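PDB 2H84: Steely1 from Dictyostelium discoideum, which is probably a polyketide synthase, a type I/III hybrid that yields only acylpyrones in vitro; this chain is its C-terminal chalcone synthase-like type III domain. Local coordinates for residues F15-G20 and I221-L226. Sequence-based numbering, arbitrary orientation.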
loop_
_atom_site.group_PDB
_atom_site.type_symbol
_atom_site.label_atom_id
_atom_site.label_comp_id
_atom_site.label_asym_id
_atom_site.label_seq_id
_atom_site.Cartn_x
_atom_site.Cartn_y
_atom_site.Cartn_z
ATOM N N PHE A 15 8.933 12.582 16.125
ATOM C CA PHE A 15 9.620 13.764 15.594
ATOM C C PHE A 15 10.168 13.486 14.204
ATOM O O PHE A 15 10.656 12.393 13.940
ATOM C CB PHE A 15 10.819 14.155 16.460
ATOM C CG PHE A 15 10.461 14.855 17.725
ATOM C CD1 PHE A 15 9.977 14.145 18.824
ATOM C CD2 PHE A 15 10.605 16.234 17.821
ATOM C CE1 PHE A 15 9.644 14.801 20.005
ATOM C CE2 PHE A 15 10.277 16.898 18.991
ATOM C CZ PHE A 15 9.793 16.180 20.087
ATOM N N VAL A 16 10.109 14.472 13.319
ATOM C CA VAL A 16 10.652 14.307 11.977
ATOM C C VAL A 16 12.123 14.654 12.176
ATOM O O VAL A 16 12.443 15.812 12.456
ATOM C CB VAL A 16 10.036 15.325 11.012
ATOM C CG1 VAL A 16 10.573 15.197 9.734
ATOM C CG2 VAL A 16 8.670 15.081 10.820
ATOM N N LEU A 17 13.010 13.673 12.030
ATOM C CA LEU A 17 14.440 13.883 12.253
ATOM C C LEU A 17 15.306 14.225 11.031
ATOM O O LEU A 17 16.510 14.473 11.164
ATOM C CB LEU A 17 15.009 12.651 12.960
ATOM C CG LEU A 17 14.258 12.236 14.227
ATOM C CD1 LEU A 17 14.799 10.918 14.733
ATOM C CD2 LEU A 17 14.395 13.311 15.280
ATOM N N GLY A 18 14.700 14.241 9.851
ATOM C CA GLY A 18 15.452 14.572 8.655
ATOM C C GLY A 18 14.597 14.487 7.409
ATOM O O GLY A 18 13.667 13.687 7.353
ATOM N N ILE A 19 14.902 15.310 6.410
ATOM C CA ILE A 19 14.144 15.308 5.163
ATOM C C ILE A 19 15.061 15.472 3.959
ATOM O O ILE A 19 16.091 16.141 4.025
ATOM C CB ILE A 19 13.143 16.456 5.103
ATOM C CG1 ILE A 19 12.340 16.527 6.400
ATOM C CG2 ILE A 19 12.226 16.266 3.908
ATOM C CD1 ILE A 19 11.546 17.811 6.535
ATOM N N GLY A 20 14.677 14.869 2.846
ATOM C CA GLY A 20 15.479 14.987 1.649
ATOM C C GLY A 20 14.573 14.870 0.450
ATOM O O GLY A 20 13.603 14.109 0.469
ATOM N N ILE A 221 21.008 11.889 21.219
ATOM C CA ILE A 221 22.134 12.821 21.366
ATOM C C ILE A 221 22.637 13.535 20.121
ATOM O O ILE A 221 22.907 14.736 20.167
ATOM C CB ILE A 221 23.365 12.133 21.925
ATOM C CG1 ILE A 221 23.000 10.843 22.599
ATOM C CG2 ILE A 221 23.915 12.883 22.990
ATOM C CD1 ILE A 221 24.149 10.269 23.394
ATOM N N GLU A 222 22.786 12.804 19.022
ATOM C CA GLU A 222 23.317 13.408 17.804
ATOM C C GLU A 222 22.250 13.746 16.764
ATOM O O GLU A 222 22.564 14.131 15.631
ATOM C CB GLU A 222 24.366 12.477 17.186
ATOM C CG GLU A 222 25.333 11.840 18.181
ATOM C CD GLU A 222 26.241 12.841 18.882
ATOM O OE1 GLU A 222 27.188 12.409 19.563
ATOM O OE2 GLU A 222 26.030 14.065 18.769
ATOM N N GLU A 223 20.989 13.591 17.145
ATOM C CA GLU A 223 19.900 13.898 16.234
ATOM C C GLU A 223 19.421 15.317 16.472
ATOM O O GLU A 223 19.326 15.768 17.612
ATOM C CB GLU A 223 18.738 12.930 16.436
ATOM C CG GLU A 223 19.121 11.483 16.269
ATOM C CD GLU A 223 17.924 10.576 16.320
ATOM O OE1 GLU A 223 17.116 10.746 17.249
ATOM O OE2 GLU A 223 17.787 9.697 15.445
ATOM N N THR A 224 19.121 16.016 15.388
ATOM C CA THR A 224 18.652 17.385 15.478
ATOM C C THR A 224 17.255 17.490 14.848
ATOM O O THR A 224 17.109 17.714 13.648
ATOM C CB THR A 224 19.670 18.336 14.801
ATOM O OG1 THR A 224 18.992 19.245 13.932
ATOM C CG2 THR A 224 20.695 17.542 14.007
ATOM N N PRO A 225 16.205 17.310 15.668
ATOM C CA PRO A 225 14.787 17.356 15.302
ATOM C C PRO A 225 14.377 18.550 14.449
ATOM O O PRO A 225 14.879 19.659 14.630
ATOM C CB PRO A 225 14.087 17.347 16.654
ATOM C CG PRO A 225 14.988 16.525 17.483
ATOM C CD PRO A 225 16.349 17.063 17.111
ATOM N N LEU A 226 13.449 18.304 13.525
ATOM C CA LEU A 226 12.952 19.332 12.618
ATOM C C LEU A 226 11.523 19.759 12.949
ATOM O O LEU A 226 11.223 20.952 12.981
ATOM C CB LEU A 226 13.028 18.830 11.172
ATOM C CG LEU A 226 14.437 18.565 10.636
ATOM C CD1 LEU A 226 14.370 17.825 9.305
ATOM C CD2 LEU A 226 15.164 19.880 10.481
#
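L226 packs against the strand 15-20 at the buried end of this contact, where residues 223-226 of the incoming loop run at 82° to residues 15-19. Its backbone N donates to V16 O (2.9 Å). The side chain has CG anti to its own carbonyl carbon (chi1 -65°), which brings CD1 over the backbone of G18, 3.5 Å from G18 CA, and against I19 CG1 at 3.8 Å. One residue earlier, the P225 ring lies alongside L17, with P225 CG 3.9 Å from L17 CD2, while P225 CB meets F15 CD2 obliquely at 3.8 Å. The other methyl of L17, CD1, rests against the carboxylate of E223, whose oxygens are engaged by R178, W110 and the backbone N of R220. With L17 cut back to an alanine, P225 CG and the E223 carboxylate would probably lose the methyls that lie against them, opening a gap. The loose side is solvent-facing: exposed T224 turns its side chain away from the strand. The strand carries a classic beta bulge, L17 and G18 pairing together with I214 of strand 209-216, and the loop leads into strand 227-236, an antiparallel neighbour of strand 15-22 in the mixed sheet of this thiolase fold.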